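Local coordinates for scyllo-inositol 2-dehydrogenase (NADP(+)) IolW (Bacillus subtilis subsp. subtilis, PDB 3GDO), which catalyses the reversible NADPH-dependent reduction of scyllo-inosose to scyllo-inositol and cannot use NADH in place of NADPH, at residues 6-11 against 68-73; 31-36 against 49-54; 116-121 against 317-322. All coordinates share one frame; numbering follows the deposited sequence.

Interaction 1 (6-11 against 68-73); sequences IKVGIL and LVIVTT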
ATOM      1  N   ILE B   6       6.601  24.568  36.756  1.00 39.52           N
ATOM      2  CA  ILE B   6       7.482  24.957  35.676  1.00 39.46           C
ATOM      3  C   ILE B   6       6.840  26.161  35.007  1.00 40.29           C
ATOM      4  O   ILE B   6       5.668  26.097  34.596  1.00 41.16           O
ATOM      5  CB  ILE B   6       7.696  23.764  34.691  1.00 39.61           C
ATOM      6  CG1 ILE B   6       8.375  22.596  35.440  1.00 40.20           C
ATOM      7  CG2 ILE B   6       8.500  24.194  33.481  1.00 37.98           C
ATOM      8  CD1 ILE B   6       8.558  21.352  34.634  1.00 41.48           C
ATOM      9  N   LYS B   7       7.599  27.253  34.923  1.00 40.18           N
ATOM     10  CA  LYS B   7       7.114  28.519  34.382  1.00 40.47           C
ATOM     11  C   LYS B   7       7.263  28.481  32.883  1.00 39.78           C
ATOM     12  O   LYS B   7       8.365  28.409  32.365  1.00 39.54           O
ATOM     13  CB  LYS B   7       7.897  29.742  34.949  1.00 40.97           C
ATOM     14  CG  LYS B   7       7.930  29.885  36.483  1.00 39.81           C
ATOM     15  CD  LYS B   7       6.549  29.664  37.089  1.00 40.90           C
ATOM     16  CE  LYS B   7       6.579  29.902  38.617  1.00 41.91           C
ATOM     17  NZ  LYS B   7       7.012  28.677  39.340  1.00 38.18           N
ATOM     18  N   VAL B   8       6.142  28.589  32.191  1.00 39.97           N
ATOM     19  CA  VAL B   8       6.128  28.420  30.732  1.00 39.20           C
ATOM     20  C   VAL B   8       5.881  29.733  30.017  1.00 38.78           C
ATOM     21  O   VAL B   8       5.045  30.518  30.442  1.00 38.65           O
ATOM     22  CB  VAL B   8       5.031  27.399  30.335  1.00 39.09           C
ATOM     23  CG1 VAL B   8       4.959  27.195  28.799  1.00 37.79           C
ATOM     24  CG2 VAL B   8       5.251  26.083  31.103  1.00 37.89           C
ATOM     25  N   GLY B   9       6.622  29.952  28.935  1.00 38.91           N
ATOM     26  CA  GLY B   9       6.298  30.975  27.941  1.00 39.24           C
ATOM     27  C   GLY B   9       5.900  30.315  26.615  1.00 39.83           C
ATOM     28  O   GLY B   9       6.630  29.445  26.097  1.00 40.34           O
ATOM     29  N   ILE B  10       4.732  30.689  26.080  1.00 39.43           N
ATOM     30  CA  ILE B  10       4.263  30.155  24.778  1.00 39.07           C
ATOM     31  C   ILE B  10       4.443  31.149  23.639  1.00 38.52           C
ATOM     32  O   ILE B  10       3.930  32.270  23.691  1.00 39.43           O
ATOM     33  CB  ILE B  10       2.798  29.693  24.816  1.00 38.43           C
ATOM     34  CG1 ILE B  10       2.585  28.707  25.954  1.00 38.36           C
ATOM     35  CG2 ILE B  10       2.379  29.068  23.438  1.00 38.96           C
ATOM     36  CD1 ILE B  10       1.116  28.389  26.236  1.00 35.28           C
ATOM     37  N   LEU B  11       5.186  30.755  22.618  1.00 37.77           N
ATOM     38  CA  LEU B  11       5.384  31.634  21.486  1.00 37.35           C
ATOM     39  C   LEU B  11       4.300  31.380  20.427  1.00 37.85           C
ATOM     40  O   LEU B  11       4.285  30.334  19.798  1.00 36.89           O
ATOM     41  CB  LEU B  11       6.767  31.463  20.868  1.00 37.48           C
ATOM     42  CG  LEU B  11       8.026  31.773  21.687  1.00 38.73           C
ATOM     43  CD1 LEU B  11       9.219  31.895  20.722  1.00 37.05           C
ATOM     44  CD2 LEU B  11       7.882  33.054  22.545  1.00 36.89           C
ATOM     45  N   LEU B  68      10.732  27.092  30.515  1.00 37.44           N
ATOM     46  CA  LEU B  68      10.391  26.362  29.267  1.00 36.87           C
ATOM     47  C   LEU B  68       9.633  27.278  28.291  1.00 36.68           C
ATOM     48  O   LEU B  68       8.671  27.945  28.688  1.00 35.83           O
ATOM     49  CB  LEU B  68       9.557  25.100  29.572  1.00 35.61           C
ATOM     50  CG  LEU B  68       9.048  24.253  28.384  1.00 35.32           C
ATOM     51  CD1 LEU B  68      10.164  23.607  27.620  1.00 30.04           C
ATOM     52  CD2 LEU B  68       8.076  23.196  28.865  1.00 33.80           C
ATOM     53  N   VAL B  69      10.113  27.322  27.045  1.00 36.55           N
ATOM     54  CA  VAL B  69       9.433  28.020  25.944  1.00 37.09           C
ATOM     55  C   VAL B  69       8.840  26.959  24.979  1.00 36.55           C
ATOM     56  O   VAL B  69       9.543  26.004  24.577  1.00 36.16           O
ATOM     57  CB  VAL B  69      10.414  28.920  25.166  1.00 37.10           C
ATOM     58  CG1 VAL B  69       9.701  29.657  24.025  1.00 38.32           C
ATOM     59  CG2 VAL B  69      11.052  29.945  26.098  1.00 38.34           C
ATOM     60  N   ILE B  70       7.553  27.116  24.648  1.00 35.87           N
ATOM     61  CA  ILE B  70       6.913  26.337  23.551  1.00 35.04           C
ATOM     62  C   ILE B  70       6.921  27.145  22.252  1.00 35.70           C
ATOM     63  O   ILE B  70       6.389  28.248  22.186  1.00 35.57           O
ATOM     64  CB  ILE B  70       5.479  25.950  23.912  1.00 35.40           C
ATOM     65  CG1 ILE B  70       5.377  25.544  25.391  1.00 33.85           C
ATOM     66  CG2 ILE B  70       4.928  24.888  22.939  1.00 30.25           C
ATOM     67  CD1 ILE B  70       6.057  24.212  25.779  1.00 37.04           C
ATOM     68  N   VAL B  71       7.590  26.647  21.234  1.00 36.27           N
ATOM     69  CA  VAL B  71       7.651  27.403  19.998  1.00 37.84           C
ATOM     70  C   VAL B  71       6.550  26.932  19.013  1.00 39.02           C
ATOM     71  O   VAL B  71       6.586  25.822  18.501  1.00 38.08           O
ATOM     72  CB  VAL B  71       9.042  27.383  19.371  1.00 38.13           C
ATOM     73  CG1 VAL B  71       9.066  28.255  18.128  1.00 36.90           C
ATOM     74  CG2 VAL B  71      10.076  27.903  20.392  1.00 38.06           C
ATOM     75  N   THR B  72       5.545  27.778  18.823  1.00 40.13           N
ATOM     76  CA  THR B  72       4.538  27.514  17.811  1.00 41.69           C
ATOM     77  C   THR B  72       4.529  28.595  16.693  1.00 44.03           C
ATOM     78  O   THR B  72       3.612  28.644  15.913  1.00 44.72           O
ATOM     79  CB  THR B  72       3.137  27.372  18.430  1.00 40.62           C
ATOM     80  OG1 THR B  72       2.647  28.669  18.729  1.00 39.09           O
ATOM     81  CG2 THR B  72       3.147  26.457  19.709  1.00 37.76           C
ATOM     82  N   THR B  73       5.538  29.447  16.603  1.00 46.89           N
ATOM     83  CA  THR B  73       5.518  30.463  15.556  1.00 50.30           C
ATOM     84  C   THR B  73       5.629  29.774  14.182  1.00 52.21           C
ATOM     85  O   THR B  73       6.036  28.608  14.129  1.00 52.38           O
ATOM     86  CB  THR B  73       6.587  31.552  15.770  1.00 50.49           C
ATOM     87  OG1 THR B  73       7.833  30.937  16.080  1.00 52.63           O
ATOM     88  CG2 THR B  73       6.182  32.471  16.938  1.00 51.81           C
TER

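Interaction 2 (31-36 against 49-54); sequences YQISKI and PDAEVV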
ATOM      1  N   TYR B  31       2.760  22.607  35.806  1.00 42.64           N
ATOM      2  CA  TYR B  31       3.049  23.751  34.912  1.00 40.63           C
ATOM      3  C   TYR B  31       2.331  25.028  35.304  1.00 40.26           C
ATOM      4  O   TYR B  31       1.231  24.988  35.841  1.00 38.75           O
ATOM      5  CB  TYR B  31       2.667  23.428  33.452  1.00 40.43           C
ATOM      6  CG  TYR B  31       3.581  22.411  32.809  1.00 37.62           C
ATOM      7  CD1 TYR B  31       4.805  22.797  32.280  1.00 34.42           C
ATOM      8  CD2 TYR B  31       3.239  21.057  32.786  1.00 33.94           C
ATOM      9  CE1 TYR B  31       5.651  21.874  31.708  1.00 34.47           C
ATOM     10  CE2 TYR B  31       4.075  20.117  32.218  1.00 33.80           C
ATOM     11  CZ  TYR B  31       5.283  20.533  31.661  1.00 34.37           C
ATOM     12  OH  TYR B  31       6.161  19.618  31.092  1.00 36.20           O
ATOM     13  N   GLN B  32       2.977  26.150  35.019  1.00 40.29           N
ATOM     14  CA  GLN B  32       2.339  27.442  35.110  1.00 42.33           C
ATOM     15  C   GLN B  32       2.574  28.172  33.801  1.00 42.20           C
ATOM     16  O   GLN B  32       3.729  28.425  33.412  1.00 42.61           O
ATOM     17  CB  GLN B  32       2.920  28.268  36.280  1.00 42.31           C
ATOM     18  CG  GLN B  32       2.198  29.600  36.518  1.00 45.88           C
ATOM     19  CD  GLN B  32       0.695  29.398  36.644  1.00 49.91           C
ATOM     20  OE1 GLN B  32       0.216  28.761  37.582  1.00 50.61           O
ATOM     21  NE2 GLN B  32      -0.053  29.923  35.679  1.00 53.42           N
ATOM     22  N   ILE B  33       1.489  28.516  33.116  1.00 42.83           N
ATOM     23  CA  ILE B  33       1.621  29.333  31.916  1.00 43.41           C
ATOM     24  C   ILE B  33       1.788  30.771  32.368  1.00 43.19           C
ATOM     25  O   ILE B  33       0.850  31.340  32.893  1.00 44.32           O
ATOM     26  CB  ILE B  33       0.401  29.216  30.973  1.00 43.38           C
ATOM     27  CG1 ILE B  33       0.277  27.789  30.405  1.00 45.68           C
ATOM     28  CG2 ILE B  33       0.582  30.144  29.794  1.00 43.88           C
ATOM     29  CD1 ILE B  33      -0.671  26.882  31.191  1.00 50.29           C
ATOM     30  N   SER B  34       2.971  31.347  32.180  1.00 43.11           N
ATOM     31  CA  SER B  34       3.260  32.708  32.672  1.00 43.43           C
ATOM     32  C   SER B  34       3.120  33.768  31.599  1.00 42.76           C
ATOM     33  O   SER B  34       2.520  34.825  31.830  1.00 42.68           O
ATOM     34  CB  SER B  34       4.665  32.809  33.281  1.00 42.99           C
ATOM     35  OG  SER B  34       4.738  31.985  34.432  1.00 46.91           O
ATOM     36  N   LYS B  35       3.705  33.504  30.437  1.00 42.05           N
ATOM     37  CA  LYS B  35       3.686  34.479  29.361  1.00 41.09           C
ATOM     38  C   LYS B  35       3.330  33.835  28.009  1.00 40.83           C
ATOM     39  O   LYS B  35       3.626  32.655  27.757  1.00 38.58           O
ATOM     40  CB  LYS B  35       5.026  35.169  29.268  1.00 41.45           C
ATOM     41  CG  LYS B  35       5.361  36.044  30.503  1.00 43.70           C
ATOM     42  CD  LYS B  35       6.597  36.882  30.251  1.00 44.69           C
ATOM     43  CE  LYS B  35       6.764  37.900  31.387  1.00 46.53           C
ATOM     44  NZ  LYS B  35       8.099  38.542  31.206  1.00 47.46           N
ATOM     45  N   ILE B  36       2.674  34.622  27.156  1.00 40.25           N
ATOM     46  CA  ILE B  36       2.340  34.200  25.783  1.00 39.47           C
ATOM     47  C   ILE B  36       2.617  35.367  24.859  1.00 39.32           C
ATOM     48  O   ILE B  36       2.114  36.466  25.088  1.00 39.07           O
ATOM     49  CB  ILE B  36       0.886  33.751  25.655  1.00 39.95           C
ATOM     50  CG1 ILE B  36       0.540  32.704  26.711  1.00 37.72           C
ATOM     51  CG2 ILE B  36       0.566  33.287  24.196  1.00 39.68           C
ATOM     52  CD1 ILE B  36      -0.924  32.297  26.735  1.00 40.17           C
ATOM     53  N   PRO B  49      -6.692  33.766  32.394  1.00 47.94           N
ATOM     54  CA  PRO B  49      -6.779  35.062  33.077  1.00 49.21           C
ATOM     55  C   PRO B  49      -5.475  35.526  33.733  1.00 49.89           C
ATOM     56  O   PRO B  49      -5.262  36.734  33.831  1.00 50.74           O
ATOM     57  CB  PRO B  49      -7.878  34.844  34.128  1.00 49.26           C
ATOM     58  CG  PRO B  49      -8.752  33.778  33.542  1.00 48.83           C
ATOM     59  CD  PRO B  49      -7.795  32.869  32.794  1.00 48.18           C
ATOM     60  N   ASP B  50      -4.602  34.597  34.138  1.00 50.32           N
ATOM     61  CA  ASP B  50      -3.389  34.950  34.880  1.00 50.61           C
ATOM     62  C   ASP B  50      -2.130  35.072  34.029  1.00 50.95           C
ATOM     63  O   ASP B  50      -1.076  35.472  34.543  1.00 51.02           O
ATOM     64  CB  ASP B  50      -3.111  33.926  35.973  1.00 51.44           C
ATOM     65  CG  ASP B  50      -4.134  33.968  37.080  1.00 53.13           C
ATOM     66  OD1 ASP B  50      -4.683  35.062  37.350  1.00 55.23           O
ATOM     67  OD2 ASP B  50      -4.406  32.904  37.676  1.00 55.66           O
ATOM     68  N   ALA B  51      -2.209  34.703  32.757  1.00 49.77           N
ATOM     69  CA  ALA B  51      -1.044  34.808  31.887  1.00 49.66           C
ATOM     70  C   ALA B  51      -0.791  36.271  31.549  1.00 49.34           C
ATOM     71  O   ALA B  51      -1.704  37.075  31.580  1.00 50.27           O
ATOM     72  CB  ALA B  51      -1.259  33.975  30.620  1.00 49.64           C
ATOM     73  N   GLU B  52       0.439  36.631  31.234  1.00 48.95           N
ATOM     74  CA  GLU B  52       0.706  37.965  30.773  1.00 48.90           C
ATOM     75  C   GLU B  52       0.949  37.903  29.257  1.00 49.05           C
ATOM     76  O   GLU B  52       1.766  37.095  28.780  1.00 48.20           O
ATOM     77  CB  GLU B  52       1.897  38.571  31.531  1.00 49.03           C
ATOM     78  CG  GLU B  52       2.595  39.770  30.848  1.00 50.41           C
ATOM     79  CD  GLU B  52       3.735  40.350  31.681  1.00 55.02           C
ATOM     80  OE1 GLU B  52       4.512  41.207  31.174  1.00 55.86           O
ATOM     81  OE2 GLU B  52       3.863  39.938  32.860  1.00 57.77           O
ATOM     82  N   VAL B  53       0.238  38.744  28.500  1.00 48.13           N
ATOM     83  CA  VAL B  53       0.537  38.874  27.082  1.00 48.24           C
ATOM     84  C   VAL B  53       1.747  39.770  26.887  1.00 48.79           C
ATOM     85  O   VAL B  53       1.900  40.788  27.576  1.00 49.21           O
ATOM     86  CB  VAL B  53      -0.653  39.416  26.274  1.00 48.24           C
ATOM     87  CG1 VAL B  53      -0.308  39.435  24.794  1.00 47.19           C
ATOM     88  CG2 VAL B  53      -1.841  38.539  26.485  1.00 48.70           C
ATOM     89  N   VAL B  54       2.609  39.383  25.955  1.00 48.78           N
ATOM     90  CA  VAL B  54       3.770  40.159  25.593  1.00 49.35           C
ATOM     91  C   VAL B  54       3.806  40.178  24.064  1.00 50.25           C
ATOM     92  O   VAL B  54       3.206  39.314  23.425  1.00 50.55           O
ATOM     93  CB  VAL B  54       5.107  39.553  26.191  1.00 49.22           C
ATOM     94  CG1 VAL B  54       4.961  39.270  27.668  1.00 49.56           C
ATOM     95  CG2 VAL B  54       5.535  38.276  25.473  1.00 48.44           C
TER

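Interaction 3 (116-121 against 317-322); sequences GVLLSV and AALPVT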
ATOM      1  N   GLY B 116      23.652  23.525  27.636  1.00 50.31           N
ATOM      2  CA  GLY B 116      23.131  22.751  28.764  1.00 48.07           C
ATOM      3  C   GLY B 116      21.622  22.772  28.921  1.00 47.21           C
ATOM      4  O   GLY B 116      21.089  22.604  30.026  1.00 46.57           O
ATOM      5  N   VAL B 117      20.918  22.968  27.810  1.00 45.73           N
ATOM      6  CA  VAL B 117      19.453  23.059  27.847  1.00 44.56           C
ATOM      7  C   VAL B 117      18.771  21.856  27.150  1.00 43.41           C
ATOM      8  O   VAL B 117      19.370  21.229  26.270  1.00 42.61           O
ATOM      9  CB  VAL B 117      18.961  24.412  27.234  1.00 44.93           C
ATOM     10  CG1 VAL B 117      19.352  25.573  28.134  1.00 45.85           C
ATOM     11  CG2 VAL B 117      19.525  24.628  25.843  1.00 43.79           C
ATOM     12  N   LEU B 118      17.544  21.538  27.573  1.00 40.93           N
ATOM     13  CA  LEU B 118      16.759  20.476  26.950  1.00 39.23           C
ATOM     14  C   LEU B 118      16.047  20.962  25.686  1.00 38.49           C
ATOM     15  O   LEU B 118      15.323  21.968  25.715  1.00 38.72           O
ATOM     16  CB  LEU B 118      15.737  19.942  27.951  1.00 38.09           C
ATOM     17  CG  LEU B 118      16.419  19.337  29.180  1.00 38.99           C
ATOM     18  CD1 LEU B 118      15.384  18.977  30.234  1.00 36.98           C
ATOM     19  CD2 LEU B 118      17.295  18.089  28.780  1.00 37.41           C
ATOM     20  N   LEU B 119      16.251  20.243  24.592  1.00 38.02           N
ATOM     21  CA  LEU B 119      15.603  20.536  23.311  1.00 36.88           C
ATOM     22  C   LEU B 119      14.787  19.316  22.873  1.00 36.94           C
ATOM     23  O   LEU B 119      15.327  18.195  22.715  1.00 37.09           O
ATOM     24  CB  LEU B 119      16.636  20.910  22.250  1.00 36.22           C
ATOM     25  CG  LEU B 119      16.068  21.240  20.867  1.00 36.48           C
ATOM     26  CD1 LEU B 119      15.088  22.423  20.915  1.00 32.30           C
ATOM     27  CD2 LEU B 119      17.169  21.484  19.870  1.00 37.19           C
ATOM     28  N   SER B 120      13.477  19.518  22.727  1.00 35.83           N
ATOM     29  CA  SER B 120      12.576  18.440  22.326  1.00 34.17           C
ATOM     30  C   SER B 120      11.701  18.906  21.127  1.00 34.75           C
ATOM     31  O   SER B 120      11.681  20.119  20.767  1.00 32.82           O
ATOM     32  CB  SER B 120      11.728  18.019  23.517  1.00 34.35           C
ATOM     33  OG  SER B 120      10.975  16.828  23.266  1.00 34.51           O
ATOM     34  N   VAL B 121      11.027  17.940  20.493  1.00 33.50           N
ATOM     35  CA  VAL B 121      10.190  18.199  19.305  1.00 32.65           C
ATOM     36  C   VAL B 121       8.860  17.537  19.613  1.00 31.84           C
ATOM     37  O   VAL B 121       8.839  16.427  20.093  1.00 30.14           O
ATOM     38  CB  VAL B 121      10.817  17.616  18.028  1.00 33.45           C
ATOM     39  CG1 VAL B 121       9.875  17.827  16.781  1.00 34.10           C
ATOM     40  CG2 VAL B 121      12.163  18.274  17.765  1.00 32.63           C
ATOM     41  N   ALA B 317      15.406  12.961  34.115  1.00 41.94           N
ATOM     42  CA  ALA B 317      14.963  11.823  33.270  1.00 41.19           C
ATOM     43  C   ALA B 317      15.125  12.097  31.771  1.00 40.52           C
ATOM     44  O   ALA B 317      15.067  13.242  31.317  1.00 39.63           O
ATOM     45  CB  ALA B 317      13.526  11.456  33.566  1.00 41.02           C
ATOM     46  N   ALA B 318      15.345  11.033  31.005  1.00 39.79           N
ATOM     47  CA  ALA B 318      15.540  11.146  29.557  1.00 38.48           C
ATOM     48  C   ALA B 318      14.267  11.717  28.920  1.00 37.32           C
ATOM     49  O   ALA B 318      13.124  11.503  29.413  1.00 35.41           O
ATOM     50  CB  ALA B 318      15.900   9.756  28.953  1.00 38.80           C
ATOM     51  N   LEU B 319      14.473  12.486  27.859  1.00 36.73           N
ATOM     52  CA  LEU B 319      13.375  13.236  27.190  1.00 36.19           C
ATOM     53  C   LEU B 319      12.410  12.319  26.455  1.00 37.03           C
ATOM     54  O   LEU B 319      12.855  11.322  25.852  1.00 38.28           O
ATOM     55  CB  LEU B 319      13.965  14.233  26.179  1.00 35.86           C
ATOM     56  CG  LEU B 319      14.464  15.576  26.759  1.00 34.06           C
ATOM     57  CD1 LEU B 319      15.231  16.345  25.727  1.00 36.99           C
ATOM     58  CD2 LEU B 319      13.309  16.447  27.400  1.00 31.71           C
ATOM     59  N   PRO B 320      11.098  12.674  26.431  1.00 36.49           N
ATOM     60  CA  PRO B 320      10.109  11.858  25.701  1.00 36.43           C
ATOM     61  C   PRO B 320      10.361  11.775  24.176  1.00 36.21           C
ATOM     62  O   PRO B 320      10.097  10.719  23.560  1.00 36.89           O
ATOM     63  CB  PRO B 320       8.789  12.576  25.975  1.00 36.49           C
ATOM     64  CG  PRO B 320       9.183  14.011  26.238  1.00 35.89           C
ATOM     65  CD  PRO B 320      10.485  13.895  26.994  1.00 35.62           C
ATOM     66  N   VAL B 321      10.859  12.857  23.592  1.00 34.32           N
ATOM     67  CA  VAL B 321      11.312  12.867  22.199  1.00 33.99           C
ATOM     68  C   VAL B 321      12.601  13.670  22.245  1.00 34.25           C
ATOM     69  O   VAL B 321      12.617  14.717  22.874  1.00 35.06           O
ATOM     70  CB  VAL B 321      10.292  13.587  21.246  1.00 32.38           C
ATOM     71  CG1 VAL B 321      10.801  13.566  19.830  1.00 32.55           C
ATOM     72  CG2 VAL B 321       8.817  12.981  21.337  1.00 33.92           C
ATOM     73  N   THR B 322      13.655  13.244  21.551  1.00 34.75           N
ATOM     74  CA  THR B 322      14.939  13.937  21.630  1.00 35.43           C
ATOM     75  C   THR B 322      15.204  14.689  20.337  1.00 35.90           C
ATOM     76  O   THR B 322      14.593  14.403  19.329  1.00 35.11           O
ATOM     77  CB  THR B 322      16.134  12.922  21.814  1.00 35.76           C
ATOM     78  OG1 THR B 322      16.232  12.088  20.654  1.00 35.65           O
ATOM     79  CG2 THR B 322      15.955  12.023  23.085  1.00 37.03           C
TER

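Interaction 1 (6-11 against 68-73)
Residues 6-11 and 68-71 run parallel as neighbouring strands, their axes 4.7 Å apart at an angle of 21°, in the sheet of the Rossmann fold that gives this Gfo/Idh/MocA enzyme its dinucleotide-binding domain. The bonds alternate along the ladder: Leu68 N reaches Lys7 O over a long 3.3 Å, Gly9 N binds Leu68 O, Ile70 N binds Gly9 O, and Leu11 N closes on Ile70 O at 2.8 Å. Val8, Ile10, Leu68 and Ile70 share one face, where Val8 CG1, anti to its own N (chi1 179°), lies 3.8 Å from Ile70 CG1; helix 303-315 reaches this side through Tyr306. On the other face Leu11 crosses over Val69, its CG 3.6 Å from Val69 CG1, while the side chains of Leu11 and Val71 lie side by side, pointing the same way, Leu11 CD1 nearest Val71 CG2. Helix 78-87 packs here, His81 against Leu11 and Cys85 against Val69. Beyond the last bridge, just before the glycine-rich sequence beginning at Gly12, one acceptor is gripped twice by a single residue: Thr72 N lies in the carbonyl plane of Leu11 O at 3.0 Å, and Thr72 OG1, tilted 20° from that plane, donates to Leu11 O at 2.6 Å.

Interaction 2 (31-36 against 49-54)
Lys35 pairs with Glu52 and Ile36 with Val53 where strand 31-37 meets the short outermost strand 52-54 in parallel. Three backbone bonds hold the pair. Glu52 N donates to Ser34 O at 2.8 Å, Ile36 N to Glu52 O at 3.1 Å, and Val54 N to Ile36 O, each donor standing somewhat off the plane of its carbonyl. Glu52 therefore uses both its N and its O toward the same neighbour, and its O also receives a CA-H...O contact from Lys35 CA at 3.3 Å. The side chains of Lys35 and Glu52 lie side by side and point the same way, both extended beyond CG, yet they form no salt bridge: Lys35 NZ stays 4.5 Å from Glu52 OE1, and it is the methylene Lys35 CE that comes up to Glu52 OE2 at 3.8 Å. The ammonium is satisfied by Glu59 O and by a salt bridge to Asp63. On its way there the chain passes Val54 at about a right angle, Lys35 CD to Val54 CG1 3.9 Å. A leucine in place of Lys35 would probably leave Asp63 without its mate and Glu59 O without this donor. On the opposite face Ile36 CD1 touches Ala51 CB at 4.2 Å. The two strands are joined by helix 41-47 as a beta-alpha-beta unit, with Val44 of that helix packed on Ile36, Ala51 and Val53; helix 58-61 borders Lys35 and Val54, and strand 6-11 flanks strand 31-37 on its other edge.

Interaction 3 (116-121 against 317-322)
Ser120 supplies the polar link between the segments: its OG donates to Val321 O at 2.7 Å, approaching at a C=O...O angle of 137° and tilted 26° from the carbonyl plane. With OG anti to the backbone N (chi1 -171°), the hydroxyl is carried across to the loop, where it also hydrogen-bonds Tyr305 OH, so that it ties helix 303-315 and the loop behind it to the same strand. The remaining contacts are apolar or set carbon against a carbonyl. Leu319 extends its CD1 over the strand, 3.5 Å from Leu119 O and 4.1 Å from Leu118 CD2, the two leucine side chains meeting at a slant. Val321 meets the end of the Val121 carbonyl with its branch point, CB lying 3.4 Å beyond Val121 O, and its CG1 is 4.4 Å from Val121 CB. Arg126 and Trp127 also touch Val321, and Ser312 of helix 303-315 touches both Leu118 and Leu319. At the loop's end, Thr322 is the N-cap of helix 323-342. The contact thus joins the edge strand 119-122 of the parallel Rossmann sheet to the loop between helices 303-315 and 323-342, so that a late part of the chain returns to pack on the dinucleotide-binding domain.

All three contacts bear on one parallel sheet, whose strand order runs 52-54, 31-37, 6-11, 68-71, 91-95, 119-122. Interactions 1 and 2, their centres 10 Å apart, are directly joined: Ile6 O and Gln32 N lie 2.7 Å apart, as do Val8 N and Gln32 O, both probable hydrogen bonds, and interaction 2 is nested within the chain loop that interaction 1 closes. Interaction 3 lies at the sheet edge opposite interaction 2, its centre about 14 Å from that of interaction 1 and 23 Å from that of interaction 2. Strand 6-11 leads into Gly12, Gly14 and Gly17, a GxGxxG pattern consistent with NADP(H) binding; Thr72 of interaction 1 touches it, whereas Ile36 only lies near.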